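Local coordinates for protein hydrazine synthase subunit alpha (Candidatus Kuenenia stuttgartiensis, PDB 5C2V) that catalyses, within the hydrazine synthase complex of anammox bacteria, the condensation of hydroxylamine with ammonia to give hydrazine, using heme c, at residues D[140-145]-D[154-159]; D[311-316]-D[328-333]; D[424-429]-D[520-525]; D[470-475]-D[771-776]. One frame throughout, in Å; residues are numbered along the deposited sequence.

Contact 1 of 4, residues D[140-145]-D[154-159]; sequences EGRIIW and WKEHGM
M159 packs on E140 and R142, and W145 on H157, at opposite ends of an antiparallel beta hairpin whose second strand carries a beta bulge. The M159 side chain folds at both chi2 and chi3, which curls its methyl back over the partner strand: M159 CE lies 3.7 Å from CG of E140 and 3.9 Å from CG of R142. Its CB approaches E140 OE1, and the E140 chain runs across it at about a right angle. At the other end, CG of W145 stands between its own backbone N and carbonyl carbon (chi1 70°), and the indole covers H157. The imidazole lies against the six-membered ring in an offset stack, centroids 3.8 Å apart and planes at 17°, while H157 CB adds a CH-pi contact to the same ring. A weak bond from H157 ND1 to K155 O helps fix the turn of the imidazole. At the bulge, H157 and G158 both face I143: H157 N gives a hydrogen bond of 2.7 Å to I143 O, and I143 N a weak one to G158 O. On the face bearing R142 and E156, a salt bridge runs from R142 NH2 to E156 OE2 at 2.8 Å, weak as a hydrogen bond. W154 meets H30 of the gamma subunit edge-to-face. Helix 196-201 covers I143 and W145, and strand 154-171 goes on to pair with strands 124-131 and 186-191.

Contact 2 of 4, residues D[311-316]-D[328-333]; sequences GQLAAV and KLTGKD
With chi1 of T330 at 58°, its OG1 sits between its own backbone N and carbonyl carbon and faces strand 312-317, where Q312, folded at chi2 (-59°), brings its amide oxygen round to meet it. The site is the outer edge of a four-stranded antiparallel sheet, consistent with one blade of the six-bladed beta-propeller, at the point where the short last strand 327-328 gives way to the loop leading to strand 336-342. A314 and K328 form a non-hydrogen-bonded pair, and L329 N then donates to L313 O at 2.9 Å. In a hydrogen-bonded antiparallel pair L329 O would accept the return bond from L313 N. The chain leaves the strand at L329, however, and the threonine hydroxyl takes over that role, T330 OG1 accepting from L313 N at 2.8 Å in a fairly straight bond (160°). The same hydroxyl donates a hydrogen bond to Q312, so two bonds grip OG1 and the buried backbone N-H is satisfied despite the end of the strand. On the side of the leucines, T330 CG2 packs 3.8 Å from L313 CB, L329 CB rests on L313 CB, and L329 CD1 reaches A315 CB at 3.8 Å. L313 also touches V350 and P340, which joins this edge to the following sheet, and Q312 NE2 is held by G335 O. Q312 also packs on Y305 of the second alpha subunit. Q312 OE1 accepts the hydrogen bond from T330 OG1 at 2.8 Å, in the carbonyl plane and on a lone pair.

Contact 3 of 4, residues D[424-429]-D[520-525]; sequences YPHSWG and SQLSDV
S427 and S523 meet where strands 428-433 and 517-522 join in antiparallel fashion, at one end of the small mixed sheet that also includes strand 553-556. In both serines OG lies between the backbone N and the carbonyl carbon (chi1 57° and 67°), and S427 OG donates to S523 OG at 2.8 Å. Beside this bond S427 O accepts twice. H426, with its ring anti to the backbone N, brings ND1 to that carbonyl, H426 ND1 to S427 O measuring 2.9 Å; the bond is practically straight and lies both in the imidazole plane and on a carbonyl lone pair. S523 N approaches S427 O from above the carbonyl plane, at 3.1 Å. The ND1 bond helps fix the imidazole rotation, and the S523 N bond ties the same carbonyl to the other segment. L522 CD2 packs against CB and CG of H426, each at 3.7 Å, the two side chains crossing at nearly a right angle. W428 CG also stands between backbone N and carbonyl carbon, and the indole lies by Y424, its NE1 over the centre of the tyrosine ring. The indole also passes S520, whose OG is bonded to S590. Q521 and G429 form the hydrogen-bonded pair that continues the sheet, and the Q521 side chain lies about 9 Å from a bound heme c. Its amide oxygen is held by W431 NE1, while D524, next to the serine pair, is anchored by R549. At the imidazole edge, CE1 of H426 lies 3.1 Å from S523 O, near the ring plane.

Contact 4 of 4, residues D[470-475]-D[771-776]; sequences CVEPDS and PGPDFY. With CA (calcium ion), chain Z.
E472 leans its carboxylate against G772, a ligand of the calcium ion, and thereby joins a middle-domain loop to the chain that follows the last helix, 751-762. From CB, the chain sets out with CG beside the backbone N and then bends sharply at chi2 (-74°), folding the acid group toward the 771-776 loop instead of letting it extend. F478 packs on the E472 side chain, and the contacts across the two loops begin at CD. E472 CD comes to 4.0 Å from G772 CA. E472 OE1 rests on the glycine backbone, 3.7 Å from G772 CA, with P773 CD a little further along. E472 OE2 lies 3.5 Å from G772 N and accepts a hydrogen bond of 2.7 Å from water 2; N495 ND2 adds a weak one. Water 2 is itself a calcium ligand, which makes E472 a second-shell residue. The first shell is completed by G772 O and D774 OD2, each at 2.3 Å, by water 3, and by I770 and D768. The second oxygen of D774, OD1, accepts from Y776 N through its anti lone pair, closing an Asx turn, and pairs with R647. Water 1 links the two backbones by accepting from V471 N and, at 3.0 Å, from G772 N. P473 and P773 touch through their CD atoms. The calcium ion probably polarises water 2 and strengthens its bond to the E472 carboxylate, whose negative charge would help balance the positive charge of the calcium ion, so that the two loops are joined through metal, water and acid.

From the N terminus, contact 1 comes first and closes a hairpin of eight intervening residues in the N-terminal part of the chain, beside the gamma subunit. Contact 2 follows in series, closing an eleven-residue link at the edge of a four-stranded sheet, probably a propeller blade; its centre lies 50 Å from that of contact 1. The last two are long-range and cross: 424-429, 470-475, 520-525 and 771-776 alternate along the chain. Contact 3 spans 90 residues and joins strand 428-433 to strand 517-522 of the middle-domain region, whereas contact 4 spans 295 and brings the C-terminal end back to that region. Their centres are 25 Å apart, and none of the four contacts touches another.

Contact 1 of 4, residues D[140-145]-D[154-159]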
loop_
_atom_site.group_PDB
_atom_site.type_symbol
_atom_site.label_atom_id
_atom_site.label_comp_id
_atom_site.label_asym_id
_atom_site.label_seq_id
_atom_site.Cartn_x
_atom_site.Cartn_y
_atom_site.Cartn_z
ATOM N N GLU D 140 -48.302 26.265 8.451
ATOM C CA GLU D 140 -47.811 27.271 7.526
ATOM C C GLU D 140 -46.853 28.158 8.300
ATOM O O GLU D 140 -46.842 28.134 9.531
ATOM C CB GLU D 140 -48.953 28.096 6.930
ATOM C CG GLU D 140 -49.777 28.852 7.963
ATOM C CD GLU D 140 -50.769 29.810 7.331
ATOM O OE1 GLU D 140 -50.727 29.985 6.096
ATOM O OE2 GLU D 140 -51.593 30.389 8.072
ATOM N N GLY D 141 -46.043 28.934 7.592
ATOM C CA GLY D 141 -45.038 29.735 8.257
ATOM C C GLY D 141 -44.783 31.055 7.567
ATOM O O GLY D 141 -45.045 31.222 6.374
ATOM N N ARG D 142 -44.251 31.992 8.342
ATOM C CA ARG D 142 -44.190 33.393 7.959
ATOM C C ARG D 142 -43.042 33.716 7.012
ATOM O O ARG D 142 -41.993 33.074 7.041
ATOM C CB ARG D 142 -44.082 34.256 9.217
ATOM C CG ARG D 142 -45.159 33.952 10.249
ATOM C CD ARG D 142 -44.735 34.367 11.648
ATOM N NE ARG D 142 -44.429 35.791 11.735
ATOM C CZ ARG D 142 -43.867 36.369 12.792
ATOM N NH1 ARG D 142 -43.543 35.643 13.852
ATOM N NH2 ARG D 142 -43.626 37.673 12.787
ATOM N N ILE D 143 -43.261 34.718 6.167
ATOM C CA ILE D 143 -42.213 35.249 5.307
ATOM C C ILE D 143 -41.989 36.717 5.645
ATOM O O ILE D 143 -42.869 37.554 5.445
ATOM C CB ILE D 143 -42.562 35.106 3.815
ATOM C CG1 ILE D 143 -42.671 33.629 3.434
ATOM C CG2 ILE D 143 -41.524 35.810 2.956
ATOM C CD1 ILE D 143 -42.946 33.394 1.965
ATOM N N ILE D 144 -40.806 37.020 6.167
ATOM C CA ILE D 144 -40.488 38.366 6.624
ATOM C C ILE D 144 -39.237 38.894 5.939
ATOM O O ILE D 144 -38.254 38.167 5.799
ATOM C CB ILE D 144 -40.273 38.401 8.154
ATOM C CG1 ILE D 144 -41.484 37.814 8.882
ATOM C CG2 ILE D 144 -39.988 39.816 8.634
ATOM C CD1 ILE D 144 -41.315 37.752 10.382
ATOM N N TRP D 145 -39.265 40.153 5.507
ATOM C CA TRP D 145 -38.030 40.770 5.025
ATOM C C TRP D 145 -38.002 42.278 5.243
ATOM O O TRP D 145 -38.943 42.860 5.785
ATOM C CB TRP D 145 -37.788 40.442 3.545
ATOM C CG TRP D 145 -38.711 41.090 2.551
ATOM C CD1 TRP D 145 -38.743 42.409 2.195
ATOM C CD2 TRP D 145 -39.693 40.434 1.741
ATOM N NE1 TRP D 145 -39.704 42.617 1.236
ATOM C CE2 TRP D 145 -40.300 41.420 0.939
ATOM C CE3 TRP D 145 -40.128 39.109 1.627
ATOM C CZ2 TRP D 145 -41.315 41.123 0.032
ATOM C CZ3 TRP D 145 -41.139 38.817 0.730
ATOM C CH2 TRP D 145 -41.721 39.820 -0.056
ATOM N N TRP D 154 -38.717 45.559 9.363
ATOM C CA TRP D 154 -38.905 44.141 9.099
ATOM C C TRP D 154 -40.389 43.815 9.055
ATOM O O TRP D 154 -41.082 43.885 10.070
ATOM C CB TRP D 154 -38.191 43.301 10.160
ATOM C CG TRP D 154 -36.698 43.457 10.132
ATOM C CD1 TRP D 154 -35.954 44.370 10.825
ATOM C CD2 TRP D 154 -35.767 42.678 9.371
ATOM N NE1 TRP D 154 -34.620 44.206 10.542
ATOM C CE2 TRP D 154 -34.478 43.173 9.653
ATOM C CE3 TRP D 154 -35.899 41.608 8.480
ATOM C CZ2 TRP D 154 -33.330 42.636 9.074
ATOM C CZ3 TRP D 154 -34.759 41.077 7.908
ATOM C CH2 TRP D 154 -33.491 41.591 8.207
ATOM N N LYS D 155 -40.874 43.461 7.869
ATOM C CA LYS D 155 -42.303 43.267 7.662
ATOM C C LYS D 155 -42.648 41.859 7.178
ATOM O O LYS D 155 -41.867 41.221 6.457
ATOM C CB LYS D 155 -42.831 44.303 6.664
ATOM C CG LYS D 155 -42.489 45.744 7.023
ATOM C CD LYS D 155 -43.049 46.720 6.001
ATOM C CE LYS D 155 -42.561 48.138 6.259
ATOM N NZ LYS D 155 -43.133 49.112 5.287
ATOM N N GLU D 156 -43.833 41.400 7.579
ATOM C CA GLU D 156 -44.374 40.108 7.166
ATOM C C GLU D 156 -45.085 40.239 5.827
ATOM O O GLU D 156 -46.031 41.009 5.692
ATOM C CB GLU D 156 -45.351 39.568 8.209
ATOM C CG GLU D 156 -44.783 39.411 9.603
ATOM C CD GLU D 156 -45.855 39.502 10.669
ATOM O OE1 GLU D 156 -46.571 40.526 10.705
ATOM O OE2 GLU D 156 -45.992 38.548 11.463
ATOM N N HIS D 157 -44.593 39.528 4.824
ATOM C CA HIS D 157 -45.187 39.566 3.493
ATOM C C HIS D 157 -46.080 38.370 3.129
ATOM O O HIS D 157 -46.400 38.164 1.957
ATOM C CB HIS D 157 -44.095 39.812 2.467
ATOM C CG HIS D 157 -43.657 41.242 2.438
ATOM N ND1 HIS D 157 -42.942 41.821 3.464
ATOM C CD2 HIS D 157 -43.904 42.236 1.550
ATOM C CE1 HIS D 157 -42.727 43.095 3.191
ATOM N NE2 HIS D 157 -43.302 43.370 2.031
ATOM N N GLY D 158 -46.461 37.580 4.129
ATOM C CA GLY D 158 -47.336 36.435 3.918
ATOM C C GLY D 158 -46.705 35.076 4.150
ATOM O O GLY D 158 -45.573 34.986 4.616
ATOM N N MET D 159 -47.450 34.013 3.857
ATOM C CA MET D 159 -47.090 32.694 4.368
ATOM C C MET D 159 -46.631 31.700 3.307
ATOM O O MET D 159 -46.670 31.976 2.108
ATOM C CB MET D 159 -48.287 32.092 5.111
ATOM C CG MET D 159 -49.022 33.067 6.013
ATOM S SD MET D 159 -48.033 33.600 7.420
ATOM C CE MET D 159 -47.970 32.084 8.369
#

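Contact 2 of 4, residues D[311-316]-D[328-333]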
loop_
_atom_site.group_PDB
_atom_site.type_symbol
_atom_site.label_atom_id
_atom_site.label_comp_id
_atom_site.label_asym_id
_atom_site.label_seq_id
_atom_site.Cartn_x
_atom_site.Cartn_y
_atom_site.Cartn_z
ATOM N N GLY D 311 -21.865 -5.539 -1.816
ATOM C CA GLY D 311 -20.660 -5.872 -1.078
ATOM C C GLY D 311 -20.963 -6.384 0.315
ATOM O O GLY D 311 -22.016 -6.974 0.553
ATOM N N GLN D 312 -20.019 -6.190 1.231
ATOM C CA GLN D 312 -20.228 -6.549 2.629
ATOM C C GLN D 312 -20.727 -5.355 3.439
ATOM O O GLN D 312 -20.945 -4.272 2.895
ATOM C CB GLN D 312 -18.937 -7.097 3.240
ATOM C CG GLN D 312 -18.386 -8.317 2.521
ATOM C CD GLN D 312 -19.364 -9.476 2.503
ATOM O OE1 GLN D 312 -20.179 -9.630 3.413
ATOM N NE2 GLN D 312 -19.289 -10.297 1.463
ATOM N N LEU D 313 -20.910 -5.559 4.739
ATOM C CA LEU D 313 -21.367 -4.495 5.627
ATOM C C LEU D 313 -20.289 -4.109 6.634
ATOM O O LEU D 313 -19.779 -4.958 7.365
ATOM C CB LEU D 313 -22.640 -4.916 6.366
ATOM C CG LEU D 313 -23.912 -5.107 5.538
ATOM C CD1 LEU D 313 -25.081 -5.480 6.437
ATOM C CD2 LEU D 313 -24.227 -3.852 4.737
ATOM N N ALA D 314 -19.948 -2.826 6.669
ATOM C CA ALA D 314 -18.953 -2.330 7.615
ATOM C C ALA D 314 -19.548 -1.238 8.495
ATOM O O ALA D 314 -20.560 -0.632 8.143
ATOM C CB ALA D 314 -17.728 -1.815 6.878
ATOM N N ALA D 315 -18.923 -0.988 9.642
ATOM C CA ALA D 315 -19.441 0.009 10.569
ATOM C C ALA D 315 -18.345 0.755 11.326
ATOM O O ALA D 315 -17.345 0.165 11.737
ATOM C CB ALA D 315 -20.399 -0.646 11.556
ATOM N N VAL D 316 -18.548 2.058 11.505
ATOM C CA VAL D 316 -17.678 2.873 12.353
ATOM C C VAL D 316 -18.527 3.844 13.166
ATOM O O VAL D 316 -19.427 4.481 12.625
ATOM C CB VAL D 316 -16.626 3.663 11.536
ATOM C CG1 VAL D 316 -15.523 2.742 11.040
ATOM C CG2 VAL D 316 -17.279 4.399 10.373
ATOM N N LYS D 328 -16.231 -5.397 11.180
ATOM C CA LYS D 328 -16.816 -6.098 10.041
ATOM C C LYS D 328 -18.110 -6.791 10.457
ATOM O O LYS D 328 -18.096 -7.695 11.293
ATOM C CB LYS D 328 -15.832 -7.121 9.474
ATOM C CG LYS D 328 -15.656 -7.056 7.967
ATOM C CD LYS D 328 -14.934 -5.786 7.557
ATOM C CE LYS D 328 -14.598 -5.798 6.078
ATOM N NZ LYS D 328 -13.794 -4.607 5.687
ATOM N N LEU D 329 -19.227 -6.361 9.879
ATOM C CA LEU D 329 -20.534 -6.887 10.261
ATOM C C LEU D 329 -20.904 -8.201 9.572
ATOM O O LEU D 329 -21.746 -8.946 10.071
ATOM C CB LEU D 329 -21.615 -5.842 9.975
ATOM C CG LEU D 329 -21.460 -4.507 10.705
ATOM C CD1 LEU D 329 -22.594 -3.558 10.348
ATOM C CD2 LEU D 329 -21.388 -4.726 12.208
ATOM N N THR D 330 -20.278 -8.487 8.433
ATOM C CA THR D 330 -20.677 -9.624 7.598
ATOM C C THR D 330 -19.490 -10.339 6.955
ATOM O O THR D 330 -18.335 -10.084 7.295
ATOM C CB THR D 330 -21.633 -9.189 6.462
ATOM O OG1 THR D 330 -20.998 -8.186 5.658
ATOM C CG2 THR D 330 -22.943 -8.642 7.015
ATOM N N GLY D 331 -19.793 -11.243 6.025
ATOM C CA GLY D 331 -18.777 -11.853 5.185
ATOM C C GLY D 331 -18.454 -13.317 5.419
ATOM O O GLY D 331 -17.747 -13.930 4.620
ATOM N N LYS D 332 -18.969 -13.887 6.501
ATOM C CA LYS D 332 -18.635 -15.264 6.842
ATOM C C LYS D 332 -19.549 -16.284 6.159
ATOM O O LYS D 332 -19.289 -17.487 6.212
ATOM C CB LYS D 332 -18.670 -15.445 8.361
ATOM C CG LYS D 332 -17.356 -15.076 9.034
ATOM C CD LYS D 332 -17.565 -14.530 10.435
ATOM C CE LYS D 332 -16.620 -13.369 10.710
ATOM N NZ LYS D 332 -17.339 -12.156 11.184
ATOM N N ASP D 333 -20.625 -15.808 5.536
ATOM C CA ASP D 333 -21.488 -16.681 4.741
ATOM C C ASP D 333 -21.196 -16.620 3.240
ATOM O O ASP D 333 -21.761 -17.387 2.461
ATOM C CB ASP D 333 -22.958 -16.334 4.988
ATOM C CG ASP D 333 -23.245 -14.852 4.830
ATOM O OD1 ASP D 333 -22.957 -14.292 3.751
ATOM O OD2 ASP D 333 -23.764 -14.245 5.790
#

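Contact 3 of 4, residues D[424-429]-D[520-525]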
loop_
_atom_site.group_PDB
_atom_site.type_symbol
_atom_site.label_atom_id
_atom_site.label_comp_id
_atom_site.label_asym_id
_atom_site.label_seq_id
_atom_site.Cartn_x
_atom_site.Cartn_y
_atom_site.Cartn_z
ATOM N N TYR D 424 -20.432 42.144 -10.002
ATOM C CA TYR D 424 -19.269 41.265 -10.050
ATOM C C TYR D 424 -19.377 40.277 -11.206
ATOM O O TYR D 424 -20.462 39.771 -11.492
ATOM C CB TYR D 424 -19.101 40.513 -8.729
ATOM C CG TYR D 424 -18.498 41.347 -7.625
ATOM C CD1 TYR D 424 -17.138 41.623 -7.608
ATOM C CD2 TYR D 424 -19.284 41.857 -6.602
ATOM C CE1 TYR D 424 -16.577 42.385 -6.604
ATOM C CE2 TYR D 424 -18.732 42.621 -5.593
ATOM C CZ TYR D 424 -17.377 42.881 -5.600
ATOM O OH TYR D 424 -16.814 43.639 -4.602
ATOM N N PRO D 425 -18.248 40.004 -11.879
ATOM C CA PRO D 425 -18.198 39.057 -12.998
ATOM C C PRO D 425 -18.632 37.654 -12.586
ATOM O O PRO D 425 -19.222 36.926 -13.385
ATOM C CB PRO D 425 -16.720 39.070 -13.407
ATOM C CG PRO D 425 -16.196 40.372 -12.904
ATOM C CD PRO D 425 -16.939 40.633 -11.632
ATOM N N HIS D 426 -18.340 37.288 -11.343
ATOM C CA HIS D 426 -18.678 35.969 -10.826
ATOM C C HIS D 426 -18.867 36.033 -9.315
ATOM O O HIS D 426 -18.316 36.913 -8.654
ATOM C CB HIS D 426 -17.584 34.959 -11.187
ATOM C CG HIS D 426 -18.027 33.531 -11.129
ATOM N ND1 HIS D 426 -18.189 32.845 -9.944
ATOM C CD2 HIS D 426 -18.330 32.651 -12.115
ATOM C CE1 HIS D 426 -18.581 31.610 -10.201
ATOM N NE2 HIS D 426 -18.673 31.468 -11.511
ATOM N N SER D 427 -19.653 35.109 -8.773
ATOM C CA SER D 427 -19.816 35.005 -7.328
ATOM C C SER D 427 -18.477 34.658 -6.687
ATOM O O SER D 427 -17.680 33.926 -7.271
ATOM C CB SER D 427 -20.871 33.953 -6.976
ATOM O OG SER D 427 -20.539 32.693 -7.534
ATOM N N TRP D 428 -18.224 35.188 -5.496
ATOM C CA TRP D 428 -16.939 34.958 -4.845
ATOM C C TRP D 428 -17.051 34.736 -3.338
ATOM O O TRP D 428 -18.086 35.009 -2.727
ATOM C CB TRP D 428 -15.987 36.124 -5.140
ATOM C CG TRP D 428 -16.489 37.470 -4.718
ATOM C CD1 TRP D 428 -17.392 38.252 -5.376
ATOM C CD2 TRP D 428 -16.090 38.208 -3.556
ATOM N NE1 TRP D 428 -17.591 39.425 -4.688
ATOM C CE2 TRP D 428 -16.804 39.421 -3.568
ATOM C CE3 TRP D 428 -15.205 37.955 -2.504
ATOM C CZ2 TRP D 428 -16.660 40.382 -2.569
ATOM C CZ3 TRP D 428 -15.063 38.909 -1.513
ATOM C CH2 TRP D 428 -15.786 40.107 -1.552
ATOM N N GLY D 429 -15.966 34.241 -2.748
ATOM C CA GLY D 429 -15.924 33.896 -1.337
ATOM C C GLY D 429 -14.492 33.925 -0.834
ATOM O O GLY D 429 -13.600 34.366 -1.551
ATOM N N SER D 520 -9.500 36.013 -1.155
ATOM C CA SER D 520 -10.801 36.015 -1.806
ATOM C C SER D 520 -10.651 35.423 -3.203
ATOM O O SER D 520 -9.654 35.667 -3.882
ATOM C CB SER D 520 -11.373 37.433 -1.882
ATOM O OG SER D 520 -11.405 38.046 -0.606
ATOM N N GLN D 521 -11.639 34.647 -3.631
ATOM C CA GLN D 521 -11.552 33.938 -4.900
ATOM C C GLN D 521 -12.922 33.519 -5.414
ATOM O O GLN D 521 -13.943 33.810 -4.795
ATOM C CB GLN D 521 -10.667 32.705 -4.752
ATOM C CG GLN D 521 -11.245 31.673 -3.804
ATOM C CD GLN D 521 -10.515 30.353 -3.868
ATOM O OE1 GLN D 521 -9.294 30.296 -3.725
ATOM N NE2 GLN D 521 -11.260 29.281 -4.097
ATOM N N LEU D 522 -12.927 32.815 -6.542
ATOM C CA LEU D 522 -14.156 32.327 -7.157
ATOM C C LEU D 522 -14.913 31.376 -6.236
ATOM O O LEU D 522 -14.318 30.703 -5.394
ATOM C CB LEU D 522 -13.846 31.622 -8.479
ATOM C CG LEU D 522 -13.277 32.452 -9.629
ATOM C CD1 LEU D 522 -12.561 31.554 -10.623
ATOM C CD2 LEU D 522 -14.388 33.224 -10.319
ATOM N N SER D 523 -16.231 31.329 -6.402
ATOM C CA SER D 523 -17.069 30.436 -5.613
ATOM C C SER D 523 -17.921 29.571 -6.535
ATOM O O SER D 523 -18.045 29.862 -7.726
ATOM C CB SER D 523 -17.955 31.232 -4.653
ATOM O OG SER D 523 -18.913 32.001 -5.356
ATOM N N ASP D 524 -18.486 28.503 -5.978
ATOM C CA ASP D 524 -19.261 27.519 -6.737
ATOM C C ASP D 524 -18.428 26.852 -7.830
ATOM O O ASP D 524 -18.967 26.388 -8.835
ATOM C CB ASP D 524 -20.510 28.162 -7.351
ATOM C CG ASP D 524 -21.558 28.515 -6.313
ATOM O OD1 ASP D 524 -21.623 27.828 -5.271
ATOM O OD2 ASP D 524 -22.325 29.473 -6.544
ATOM N N VAL D 525 -17.114 26.809 -7.631
ATOM C CA VAL D 525 -16.215 26.130 -8.559
ATOM C C VAL D 525 -15.220 25.262 -7.790
ATOM O O VAL D 525 -14.779 25.631 -6.701
ATOM C CB VAL D 525 -15.446 27.133 -9.453
ATOM C CG1 VAL D 525 -16.407 27.888 -10.362
ATOM C CG2 VAL D 525 -14.636 28.100 -8.606
#

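Contact 4 of 4, residues D[470-475]-D[771-776]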
loop_
_atom_site.group_PDB
_atom_site.type_symbol
_atom_site.label_atom_id
_atom_site.label_comp_id
_atom_site.label_asym_id
_atom_site.label_seq_id
_atom_site.Cartn_x
_atom_site.Cartn_y
_atom_site.Cartn_z
ATOM N N CYS D 470 -14.041 17.592 -17.676
ATOM C CA CYS D 470 -13.667 17.074 -18.982
ATOM C C CYS D 470 -14.908 16.874 -19.837
ATOM O O CYS D 470 -15.718 15.980 -19.584
ATOM C CB CYS D 470 -12.898 15.758 -18.840
ATOM S SG CYS D 470 -12.378 15.018 -20.404
ATOM N N VAL D 471 -15.044 17.711 -20.859
ATOM C CA VAL D 471 -16.179 17.636 -21.766
ATOM C C VAL D 471 -15.695 17.509 -23.208
ATOM O O VAL D 471 -15.057 18.409 -23.757
ATOM C CB VAL D 471 -17.118 18.861 -21.610
ATOM C CG1 VAL D 471 -17.865 18.784 -20.287
ATOM C CG2 VAL D 471 -16.340 20.170 -21.694
ATOM N N GLU D 472 -15.988 16.364 -23.811
ATOM C CA GLU D 472 -15.531 16.076 -25.163
ATOM C C GLU D 472 -16.676 15.520 -25.999
ATOM O O GLU D 472 -16.813 14.304 -26.141
ATOM C CB GLU D 472 -14.361 15.089 -25.135
ATOM C CG GLU D 472 -13.175 15.541 -24.289
ATOM C CD GLU D 472 -12.361 16.638 -24.950
ATOM O OE1 GLU D 472 -12.548 16.875 -26.162
ATOM O OE2 GLU D 472 -11.534 17.265 -24.253
ATOM N N PRO D 473 -17.508 16.416 -26.552
ATOM C CA PRO D 473 -18.689 16.036 -27.335
ATOM C C PRO D 473 -18.332 15.327 -28.638
ATOM O O PRO D 473 -19.054 14.424 -29.062
ATOM C CB PRO D 473 -19.369 17.379 -27.615
ATOM C CG PRO D 473 -18.268 18.379 -27.544
ATOM C CD PRO D 473 -17.345 17.878 -26.474
ATOM N N ASP D 474 -17.231 15.733 -29.261
ATOM C CA ASP D 474 -16.786 15.118 -30.506
ATOM C C ASP D 474 -15.821 13.974 -30.213
ATOM O O ASP D 474 -14.725 14.190 -29.697
ATOM C CB ASP D 474 -16.129 16.160 -31.414
ATOM C CG ASP D 474 -15.736 15.594 -32.763
ATOM O OD1 ASP D 474 -16.334 14.581 -33.184
ATOM O OD2 ASP D 474 -14.833 16.167 -33.407
ATOM N N SER D 475 -16.235 12.758 -30.553
ATOM C CA SER D 475 -15.474 11.563 -30.208
ATOM C C SER D 475 -14.270 11.348 -31.121
ATOM O O SER D 475 -13.436 10.479 -30.864
ATOM C CB SER D 475 -16.381 10.331 -30.247
ATOM O OG SER D 475 -16.942 10.150 -31.536
ATOM N N PRO D 771 -10.234 22.763 -22.428
ATOM C CA PRO D 771 -11.384 21.849 -22.473
ATOM C C PRO D 771 -12.106 21.857 -23.819
ATOM O O PRO D 771 -12.362 22.924 -24.376
ATOM C CB PRO D 771 -12.297 22.384 -21.367
ATOM C CG PRO D 771 -11.372 23.061 -20.418
ATOM C CD PRO D 771 -10.307 23.678 -21.277
ATOM N N GLY D 772 -12.423 20.671 -24.329
ATOM C CA GLY D 772 -13.093 20.543 -25.608
ATOM C C GLY D 772 -12.125 20.603 -26.774
ATOM O O GLY D 772 -10.948 20.911 -26.592
ATOM N N PRO D 773 -12.615 20.298 -27.984
ATOM C CA PRO D 773 -11.781 20.352 -29.190
ATOM C C PRO D 773 -11.351 21.776 -29.533
ATOM O O PRO D 773 -12.180 22.685 -29.533
ATOM C CB PRO D 773 -12.696 19.779 -30.276
ATOM C CG PRO D 773 -14.079 20.010 -29.768
ATOM C CD PRO D 773 -13.993 19.868 -28.279
ATOM N N ASP D 774 -10.066 21.960 -29.819
ATOM C CA ASP D 774 -9.541 23.270 -30.188
ATOM C C ASP D 774 -8.673 23.193 -31.441
ATOM O O ASP D 774 -8.565 22.139 -32.071
ATOM C CB ASP D 774 -8.744 23.879 -29.034
ATOM C CG ASP D 774 -7.778 22.897 -28.408
ATOM O OD1 ASP D 774 -6.704 22.654 -28.998
ATOM O OD2 ASP D 774 -8.092 22.375 -27.318
ATOM N N PHE D 775 -8.056 24.315 -31.795
ATOM C CA PHE D 775 -7.281 24.416 -33.028
ATOM C C PHE D 775 -5.848 23.910 -32.871
ATOM O O PHE D 775 -5.134 23.744 -33.859
ATOM C CB PHE D 775 -7.265 25.865 -33.520
ATOM C CG PHE D 775 -8.608 26.367 -33.969
ATOM C CD1 PHE D 775 -9.584 25.485 -34.404
ATOM C CD2 PHE D 775 -8.896 27.722 -33.955
ATOM C CE1 PHE D 775 -10.821 25.944 -34.818
ATOM C CE2 PHE D 775 -10.131 28.188 -34.368
ATOM C CZ PHE D 775 -11.094 27.297 -34.800
ATOM N N TYR D 776 -5.431 23.669 -31.634
ATOM C CA TYR D 776 -4.078 23.193 -31.368
ATOM C C TYR D 776 -3.957 21.692 -31.643
ATOM O O TYR D 776 -4.921 20.948 -31.457
ATOM C CB TYR D 776 -3.677 23.514 -29.925
ATOM C CG TYR D 776 -3.485 24.993 -29.672
ATOM C CD1 TYR D 776 -2.306 25.631 -30.037
ATOM C CD2 TYR D 776 -4.483 25.751 -29.073
ATOM C CE1 TYR D 776 -2.125 26.983 -29.810
ATOM C CE2 TYR D 776 -4.310 27.104 -28.842
ATOM C CZ TYR D 776 -3.130 27.714 -29.213
ATOM O OH TYR D 776 -2.953 29.059 -28.985
HETATM CA CA CA Z . -8.777 20.739 -25.849
HETATM O O HOH W 1 -12.867 18.876 -21.951
HETATM O O HOH W 2 -9.418 18.893 -24.476
HETATM O O HOH W 3 -8.266 19.279 -27.691
#